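Local coordinates for protein putative archaeal ammonia monooxygenase subunit B (PDB 4O65) that probably forms part of a copper-dependent ammonia monooxygenase, of which this chain is the copper-binding cupredoxin domain of the B subunit, at residues R10-E15 against L66-V70; R23-E29 against V147-T153. All blocks are in the same frame, centred on the assembly; numbering follows the deposited sequence.

How the contacts relate
The two contacts lie on opposite sides of the chain's centre, with centres about 33 Å apart and nearest atoms about 18 Å apart. Each joins an edge strand of one of the two sheets to its neighbour. In contact 1 strand 12-19 pairs antiparallel with strand 59-68; in contact 2 strand 23-25, next in the chain after 12-19, pairs parallel with strand 137-149. The segments alternate along the sequence: 10-15, 23-29, 66-70, 147-153. The N-terminal part of the chain thus edges the four-stranded sheet and then crosses to the five-stranded one, contributing an edge strand to each. His126 and His128, which bind copper, lie on strand 123-133 of the five-stranded sheet.

Contact 1: residues R10-E15 against L66-V70; sequences RFVKIE and LVSQV. With SO4 (sulfate ion), chain C.
Val12, Lys13 and Ile14 pair with Ser68, Val67 and Leu66 in an antiparallel register, the axes of strands 12-15 and 66-68 running at 151° and approaching to 4.5 Å. Lys13 and Val67 form the hydrogen-bonded pair: Lys13 N donates a hydrogen bond to Val67 O and Val67 N one to Lys13 O, each at 2.8 Å. Beyond the strand ends, Gln69 N reaches Phe11 O at 2.8 Å with a nearly straight N-H...O (169°), which carries the pairing into the loop. Val12 and Ile14 point to the same face as Leu66. Val12 CG1 rests on Leu66 CB, while the side chains of Ile14 and Leu66 run side by side, Ile14 CG1 and Leu66 CD2 3.9 Å apart. On the other face the extended Glu15 side chain crosses Val67 at about a right angle, its CD 3.6 Å from Val67 CG2; its carboxylate is paired with Arg65. Past the strand ends Val70 CG1, turned anti to its own carbonyl carbon (chi1 -57°), meets Phe11 CG at 3.7 Å. Ser68 OG accepts from Val70 N in an ST turn and also bonds to Gly108. The guanidinium of Arg10 leads away and holds a sulfate, probably from the crystallisation liquor, at its edge through NE to O1 (3.0 Å) and NH2 to O4. Strand 59-68 continues the sheet to strand 110-119, where Tyr113 touches Ile14 and Leu66; from the facing sheet, Leu131 and Ile133 of strand 123-133 and Ile105 of strand 103-105 cover Val12.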
ATOM      1  N   ARG A  10      20.260  -5.374   6.111  1.00 17.46           N
ATOM      2  CA  ARG A  10      21.043  -6.630   6.193  1.00 20.25           C
ATOM      3  C   ARG A  10      20.395  -7.666   7.083  1.00 19.20           C
ATOM      4  O   ARG A  10      20.758  -8.878   7.005  1.00 20.59           O
ATOM      5  CB  ARG A  10      22.432  -6.345   6.751  1.00 22.12           C
ATOM      6  CG  ARG A  10      23.258  -5.349   5.931  1.00 31.00           C
ATOM      7  CD  ARG A  10      23.009  -5.302   4.427  1.00 39.56           C
ATOM      8  NE  ARG A  10      23.933  -4.342   3.821  1.00 48.53           N
ATOM      9  CZ  ARG A  10      23.666  -3.457   2.851  1.00 53.66           C
ATOM     10  NH1 ARG A  10      22.443  -3.308   2.309  1.00 46.30           N
ATOM     11  NH2 ARG A  10      24.666  -2.675   2.440  1.00 52.15           N
ATOM     12  N   PHE A  11      19.399  -7.247   7.862  1.00 18.34           N
ATOM     13  CA  PHE A  11      18.737  -8.157   8.806  1.00 18.98           C
ATOM     14  C   PHE A  11      17.641  -8.968   8.116  1.00 19.35           C
ATOM     15  O   PHE A  11      17.497 -10.162   8.383  1.00 21.08           O
ATOM     16  CB  PHE A  11      18.119  -7.401   9.970  1.00 18.55           C
ATOM     17  CG  PHE A  11      19.094  -6.994  11.066  1.00 21.45           C
ATOM     18  CD1 PHE A  11      20.397  -6.580  10.766  1.00 21.61           C
ATOM     19  CD2 PHE A  11      18.668  -6.914  12.403  1.00 21.91           C
ATOM     20  CE1 PHE A  11      21.285  -6.175  11.792  1.00 21.84           C
ATOM     21  CE2 PHE A  11      19.544  -6.526  13.421  1.00 22.20           C
ATOM     22  CZ  PHE A  11      20.852  -6.145  13.107  1.00 21.38           C
ATOM     23  N   VAL A  12      16.826  -8.309   7.282  1.00 17.71           N
ATOM     24  CA  VAL A  12      15.711  -9.016   6.570  1.00 18.05           C
ATOM     25  C   VAL A  12      15.681  -8.413   5.180  1.00 18.24           C
ATOM     26  O   VAL A  12      15.570  -7.176   5.040  1.00 18.57           O
ATOM     27  CB  VAL A  12      14.318  -8.822   7.263  1.00 18.25           C
ATOM     28  CG1 VAL A  12      13.197  -9.518   6.438  1.00 18.44           C
ATOM     29  CG2 VAL A  12      14.299  -9.285   8.735  1.00 18.33           C
ATOM     30  N   LYS A  13      15.775  -9.254   4.144  1.00 19.15           N
ATOM     31  CA  LYS A  13      15.770  -8.754   2.753  1.00 19.32           C
ATOM     32  C   LYS A  13      14.372  -8.820   2.201  1.00 18.15           C
ATOM     33  O   LYS A  13      13.617  -9.749   2.511  1.00 19.09           O
ATOM     34  CB  LYS A  13      16.705  -9.625   1.890  1.00 23.04           C
ATOM     35  CG  LYS A  13      16.986  -9.012   0.530  1.00 29.68           C
ATOM     36  CD  LYS A  13      18.252  -9.593  -0.166  1.00 37.91           C
ATOM     37  CE  LYS A  13      18.397  -8.839  -1.491  1.00 43.54           C
ATOM     38  NZ  LYS A  13      19.243  -9.545  -2.486  1.00 46.71           N
ATOM     39  N   ILE A  14      14.025  -7.857   1.364  1.00 17.21           N
ATOM     40  CA  ILE A  14      12.719  -7.850   0.663  1.00 16.99           C
ATOM     41  C   ILE A  14      13.043  -8.419  -0.736  1.00 18.14           C
ATOM     42  O   ILE A  14      13.795  -7.796  -1.517  1.00 18.60           O
ATOM     43  CB  ILE A  14      12.252  -6.404   0.527  1.00 17.21           C
ATOM     44  CG1 ILE A  14      11.942  -5.858   1.943  1.00 16.40           C
ATOM     45  CG2 ILE A  14      11.014  -6.289  -0.432  1.00 17.97           C
ATOM     46  CD1 ILE A  14      11.757  -4.306   1.889  1.00 16.54           C
ATOM     47  N   GLU A  15      12.561  -9.627  -1.005  1.00 18.33           N
ATOM     48  CA  GLU A  15      12.899 -10.316  -2.236  1.00 20.02           C
ATOM     49  C   GLU A  15      11.669 -10.548  -3.149  1.00 19.65           C
ATOM     50  O   GLU A  15      10.512 -10.539  -2.671  1.00 19.28           O
ATOM     51  CB  GLU A  15      13.540 -11.671  -1.899  1.00 20.61           C
ATOM     52  CG  GLU A  15      14.817 -11.507  -1.020  1.00 22.84           C
ATOM     53  CD  GLU A  15      15.566 -12.816  -0.810  1.00 29.07           C
ATOM     54  OE1 GLU A  15      15.218 -13.856  -1.445  1.00 28.68           O
ATOM     55  OE2 GLU A  15      16.491 -12.814   0.026  1.00 28.17           O
ATOM     56  N   LEU A  66       9.679 -11.710   2.554  1.00 18.98           N
ATOM     57  CA  LEU A  66      10.633 -11.122   3.530  1.00 18.89           C
ATOM     58  C   LEU A  66      11.489 -12.277   4.003  1.00 20.10           C
ATOM     59  O   LEU A  66      10.964 -13.329   4.429  1.00 22.93           O
ATOM     60  CB  LEU A  66       9.882 -10.532   4.703  1.00 18.79           C
ATOM     61  CG  LEU A  66       8.799  -9.552   4.279  1.00 19.69           C
ATOM     62  CD1 LEU A  66       7.987  -9.082   5.504  1.00 21.80           C
ATOM     63  CD2 LEU A  66       9.408  -8.318   3.579  1.00 20.10           C
ATOM     64  N   VAL A  67      12.796 -12.118   3.845  1.00 19.05           N
ATOM     65  CA  VAL A  67      13.707 -13.241   4.122  1.00 20.06           C
ATOM     66  C   VAL A  67      14.693 -12.861   5.206  1.00 19.72           C
ATOM     67  O   VAL A  67      15.545 -11.947   5.047  1.00 18.98           O
ATOM     68  CB  VAL A  67      14.433 -13.669   2.839  1.00 21.62           C
ATOM     69  CG1 VAL A  67      15.418 -14.822   3.166  1.00 22.89           C
ATOM     70  CG2 VAL A  67      13.418 -14.045   1.771  1.00 23.08           C
ATOM     71  N   SER A  68      14.593 -13.544   6.343  1.00 20.47           N
ATOM     72  CA  SER A  68      15.425 -13.189   7.518  1.00 21.38           C
ATOM     73  C   SER A  68      16.834 -13.737   7.418  1.00 22.89           C
ATOM     74  O   SER A  68      17.020 -14.891   7.040  1.00 22.33           O
ATOM     75  CB  SER A  68      14.771 -13.740   8.805  1.00 22.15           C
ATOM     76  OG  SER A  68      15.646 -13.653   9.934  1.00 23.07           O
ATOM     77  N   GLN A  69      17.820 -12.897   7.750  1.00 21.49           N
ATOM     78  CA  GLN A  69      19.220 -13.277   7.817  1.00 24.41           C
ATOM     79  C   GLN A  69      19.765 -13.272   9.231  1.00 23.12           C
ATOM     80  O   GLN A  69      20.985 -13.414   9.448  1.00 25.04           O
ATOM     81  CB  GLN A  69      20.020 -12.353   6.902  1.00 28.25           C
ATOM     82  CG  GLN A  69      19.439 -12.455   5.478  1.00 37.82           C
ATOM     83  CD  GLN A  69      20.292 -11.818   4.413  1.00 48.10           C
ATOM     84  OE1 GLN A  69      20.530 -10.586   4.418  1.00 47.55           O
ATOM     85  NE2 GLN A  69      20.760 -12.648   3.473  1.00 48.36           N
ATOM     86  N   VAL A  70      18.879 -13.186  10.213  1.00 22.62           N
ATOM     87  CA  VAL A  70      19.329 -13.153  11.625  1.00 24.07           C
ATOM     88  C   VAL A  70      18.877 -14.433  12.355  1.00 27.08           C
ATOM     89  O   VAL A  70      18.007 -15.166  11.890  1.00 28.69           O
ATOM     90  CB  VAL A  70      18.795 -11.923  12.414  1.00 26.14           C
ATOM     91  CG1 VAL A  70      19.191 -10.602  11.739  1.00 24.52           C
ATOM     92  CG2 VAL A  70      17.300 -11.985  12.506  1.00 25.75           C
TER
HETATM   93  S   SO4 C 202      27.587  -4.538   4.455  1.00 55.57           S
HETATM   94  O1  SO4 C 202      26.513  -4.035   5.309  1.00 43.75           O
HETATM   95  O2  SO4 C 202      28.920  -4.106   5.002  1.00 56.22           O
HETATM   96  O3  SO4 C 202      27.485  -6.027   4.424  1.00 65.56           O
HETATM   97  O4  SO4 C 202      27.391  -4.017   3.076  1.00 55.01           O

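Contact 2: residues R23-E29 against V147-T153; sequences RLITKAE and VVEGEPT
A parallel edge pairing followed by a capped helix joins 23-29 to 147-153: strand 23-25 lies beside the end of the last strand, 137-149, their short segments 27° apart in N-to-C direction, and helix 27-35 follows after the single residue Thr26. Leu24 N bonds to Val147 O at 2.9 Å, Glu149 N to Leu24 O, and Thr26 N to Glu149 O with a bent N-H...O (134°). On the face of Arg23, Val147 and Glu149, the guanidinium lays one face over Val147 CB and turns its edge to the carboxylate, NH2 lying 3.2 Å from Glu149 OE1 in a salt bridge. The two planes stand 85° apart. A water donates to both Leu24 O and Glu149 OE1. Thr26 is the N-cap: with OG1 between its backbone N and carbonyl carbon, the hydroxyl accepts from Glu29 N at 3.0 Å and donates to Glu151 O at an unusually short 2.5 Å. The Glu29 chain bends back so that OE2 receives Glu151 N at 3.0 Å on its anti side and lies 3.6 Å from Gly150 CA. In the first turn of the helix, Ala28 N donates to Thr153 OG1 at 3.1 Å, a hydroxyl that also bonds to Leu120 O, while the Ala28 methyl packs against Thr153. On the opposite face from Arg23, Leu24 and Val148 meet Trp91. Having left strand 12-19 in one sheet, the chain edges the other here, parallel to its C-terminal strand, consistent with a two-sheet cupredoxin sandwich.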
ATOM      1  N   ARG A  23       0.358   1.670 -14.318  1.00 22.80           N
ATOM      2  CA  ARG A  23      -0.488   2.820 -14.664  1.00 24.24           C
ATOM      3  C   ARG A  23      -1.821   2.604 -13.979  1.00 23.89           C
ATOM      4  O   ARG A  23      -2.412   1.527 -14.142  1.00 24.91           O
ATOM      5  CB  ARG A  23      -0.697   2.928 -16.215  1.00 27.04           C
ATOM      6  CG  ARG A  23       0.609   3.127 -16.994  1.00 32.72           C
ATOM      7  CD  ARG A  23       0.389   3.756 -18.374  1.00 43.26           C
ATOM      8  NE  ARG A  23      -0.297   5.061 -18.236  1.00 51.51           N
ATOM      9  CZ  ARG A  23       0.293   6.267 -18.258  1.00 53.99           C
ATOM     10  NH1 ARG A  23       1.614   6.400 -18.444  1.00 51.79           N
ATOM     11  NH2 ARG A  23      -0.451   7.363 -18.092  1.00 54.24           N
ATOM     12  N   LEU A  24      -2.292   3.608 -13.245  1.00 21.34           N
ATOM     13  CA  LEU A  24      -3.554   3.479 -12.516  1.00 20.65           C
ATOM     14  C   LEU A  24      -4.306   4.773 -12.668  1.00 20.29           C
ATOM     15  O   LEU A  24      -3.744   5.744 -13.153  1.00 21.79           O
ATOM     16  CB  LEU A  24      -3.235   3.294 -11.041  1.00 18.74           C
ATOM     17  CG  LEU A  24      -2.455   2.013 -10.671  1.00 20.84           C
ATOM     18  CD1 LEU A  24      -2.209   2.089  -9.152  1.00 21.60           C
ATOM     19  CD2 LEU A  24      -3.321   0.829 -10.989  1.00 22.18           C
ATOM     20  N   ILE A  25      -5.547   4.801 -12.189  1.00 19.91           N
ATOM     21  CA  ILE A  25      -6.271   6.077 -12.028  1.00 19.52           C
ATOM     22  C   ILE A  25      -6.577   6.271 -10.545  1.00 18.92           C
ATOM     23  O   ILE A  25      -6.422   5.328  -9.731  1.00 17.97           O
ATOM     24  CB  ILE A  25      -7.558   6.166 -12.896  1.00 19.88           C
ATOM     25  CG1 ILE A  25      -8.574   5.144 -12.394  1.00 19.15           C
ATOM     26  CG2 ILE A  25      -7.208   5.916 -14.374  1.00 22.51           C
ATOM     27  CD1 ILE A  25      -9.905   5.115 -13.191  1.00 20.21           C
ATOM     28  N   THR A  26      -7.004   7.467 -10.155  1.00 18.72           N
ATOM     29  CA  THR A  26      -7.295   7.683  -8.710  1.00 17.79           C
ATOM     30  C   THR A  26      -8.588   7.025  -8.289  1.00 17.70           C
ATOM     31  O   THR A  26      -9.440   6.699  -9.147  1.00 17.78           O
ATOM     32  CB  THR A  26      -7.394   9.178  -8.381  1.00 18.45           C
ATOM     33  OG1 THR A  26      -8.428   9.735  -9.190  1.00 19.08           O
ATOM     34  CG2 THR A  26      -6.073   9.930  -8.727  1.00 18.03           C
ATOM     35  N   LYS A  27      -8.790   6.857  -6.985  1.00 18.59           N
ATOM     36  CA  LYS A  27     -10.057   6.316  -6.475  1.00 18.32           C
ATOM     37  C   LYS A  27     -11.216   7.219  -6.919  1.00 18.54           C
ATOM     38  O   LYS A  27     -12.261   6.732  -7.397  1.00 17.82           O
ATOM     39  CB  LYS A  27     -10.041   6.249  -4.933  1.00 20.25           C
ATOM     40  CG  LYS A  27     -11.214   5.440  -4.393  1.00 20.73           C
ATOM     41  CD  LYS A  27     -11.487   5.597  -2.884  1.00 23.55           C
ATOM     42  CE  LYS A  27     -10.391   5.146  -1.940  1.00 27.27           C
ATOM     43  NZ  LYS A  27     -10.952   5.232  -0.528  1.00 25.88           N
ATOM     44  N   ALA A  28     -11.016   8.537  -6.818  1.00 17.83           N
ATOM     45  CA  ALA A  28     -12.064   9.452  -7.306  1.00 19.33           C
ATOM     46  C   ALA A  28     -12.363   9.299  -8.810  1.00 19.81           C
ATOM     47  O   ALA A  28     -13.559   9.354  -9.230  1.00 19.43           O
ATOM     48  CB  ALA A  28     -11.734  10.914  -6.930  1.00 18.99           C
ATOM     49  N   GLU A  29     -11.299   9.174  -9.627  1.00 18.82           N
ATOM     50  CA  GLU A  29     -11.509   9.038 -11.089  1.00 21.71           C
ATOM     51  C   GLU A  29     -12.290   7.730 -11.368  1.00 20.83           C
ATOM     52  O   GLU A  29     -13.201   7.713 -12.211  1.00 20.58           O
ATOM     53  CB  GLU A  29     -10.190   9.000 -11.858  1.00 22.15           C
ATOM     54  CG  GLU A  29     -10.350   9.095 -13.384  1.00 24.43           C
ATOM     55  CD  GLU A  29     -10.947  10.420 -13.854  1.00 25.40           C
ATOM     56  OE1 GLU A  29     -11.558  10.384 -14.923  1.00 28.37           O
ATOM     57  OE2 GLU A  29     -10.819  11.483 -13.183  1.00 25.26           O
ATOM     58  N   VAL A 147       2.535   5.515 -12.668  1.00 23.10           N
ATOM     59  CA  VAL A 147       1.855   6.797 -13.041  1.00 23.69           C
ATOM     60  C   VAL A 147       0.379   6.671 -12.660  1.00 22.70           C
ATOM     61  O   VAL A 147      -0.284   5.729 -13.090  1.00 24.44           O
ATOM     62  CB  VAL A 147       1.975   7.077 -14.543  1.00 26.16           C
ATOM     63  CG1 VAL A 147       1.309   8.411 -14.912  1.00 26.91           C
ATOM     64  CG2 VAL A 147       3.452   7.122 -14.945  1.00 28.15           C
ATOM     65  N   VAL A 148      -0.114   7.645 -11.915  1.00 22.53           N
ATOM     66  CA  VAL A 148      -1.545   7.684 -11.538  1.00 21.11           C
ATOM     67  C   VAL A 148      -2.172   8.899 -12.224  1.00 22.73           C
ATOM     68  O   VAL A 148      -1.693  10.036 -12.061  1.00 22.62           O
ATOM     69  CB  VAL A 148      -1.741   7.786 -10.026  1.00 19.80           C
ATOM     70  CG1 VAL A 148      -3.253   7.755  -9.695  1.00 19.83           C
ATOM     71  CG2 VAL A 148      -0.986   6.645  -9.267  1.00 19.67           C
ATOM     72  N   GLU A 149      -3.237   8.660 -12.977  1.00 22.58           N
ATOM     73  CA  GLU A 149      -3.954   9.770 -13.635  1.00 26.27           C
ATOM     74  C   GLU A 149      -5.316   9.979 -13.017  1.00 25.74           C
ATOM     75  O   GLU A 149      -5.874   9.100 -12.360  1.00 23.71           O
ATOM     76  CB  GLU A 149      -4.139   9.472 -15.113  1.00 29.52           C
ATOM     77  CG  GLU A 149      -2.826   9.221 -15.813  1.00 37.03           C
ATOM     78  CD  GLU A 149      -3.038   8.989 -17.286  1.00 45.56           C
ATOM     79  OE1 GLU A 149      -3.563   7.926 -17.682  1.00 49.87           O
ATOM     80  OE2 GLU A 149      -2.683   9.887 -18.052  1.00 51.34           O
ATOM     81  N   GLY A 150      -5.884  11.148 -13.252  1.00 25.54           N
ATOM     82  CA  GLY A 150      -7.273  11.346 -12.825  1.00 25.59           C
ATOM     83  C   GLY A 150      -7.467  12.374 -11.743  1.00 25.56           C
ATOM     84  O   GLY A 150      -6.499  12.950 -11.208  1.00 25.98           O
ATOM     85  N   GLU A 151      -8.729  12.621 -11.407  1.00 24.37           N
ATOM     86  CA  GLU A 151      -8.997  13.738 -10.494  1.00 26.81           C
ATOM     87  C   GLU A 151      -8.536  13.406  -9.086  1.00 24.64           C
ATOM     88  O   GLU A 151      -8.536  12.221  -8.644  1.00 23.35           O
ATOM     89  CB  GLU A 151     -10.462  14.167 -10.551  1.00 30.36           C
ATOM     90  CG  GLU A 151     -11.393  13.160  -9.956  1.00 30.40           C
ATOM     91  CD  GLU A 151     -12.859  13.518 -10.202  1.00 38.97           C
ATOM     92  OE1 GLU A 151     -13.163  14.425 -11.011  1.00 38.99           O
ATOM     93  OE2 GLU A 151     -13.705  12.873  -9.576  1.00 38.29           O
ATOM     94  N   PRO A 152      -8.111  14.438  -8.347  1.00 24.47           N
ATOM     95  CA  PRO A 152      -7.707  14.239  -6.956  1.00 24.67           C
ATOM     96  C   PRO A 152      -8.852  13.672  -6.136  1.00 23.60           C
ATOM     97  O   PRO A 152      -9.999  14.066  -6.334  1.00 24.23           O
ATOM     98  CB  PRO A 152      -7.368  15.681  -6.477  1.00 26.39           C
ATOM     99  CG  PRO A 152      -6.979  16.357  -7.732  1.00 29.86           C
ATOM    100  CD  PRO A 152      -7.913  15.836  -8.804  1.00 27.27           C
ATOM    101  N   THR A 153      -8.570  12.777  -5.206  1.00 20.79           N
ATOM    102  CA  THR A 153      -9.597  12.205  -4.342  1.00 21.13           C
ATOM    103  C   THR A 153      -9.711  13.131  -3.108  1.00 23.06           C
ATOM    104  O   THR A 153      -8.713  13.396  -2.394  1.00 23.42           O
ATOM    105  CB  THR A 153      -9.252  10.775  -3.907  1.00 20.74           C
ATOM    106  OG1 THR A 153      -8.969  10.022  -5.089  1.00 20.30           O
ATOM    107  CG2 THR A 153     -10.402  10.101  -3.128  1.00 21.33           C
TER
HETATM  108  O   HOH W   1      -3.519   5.790 -16.060  1.00 45.59           O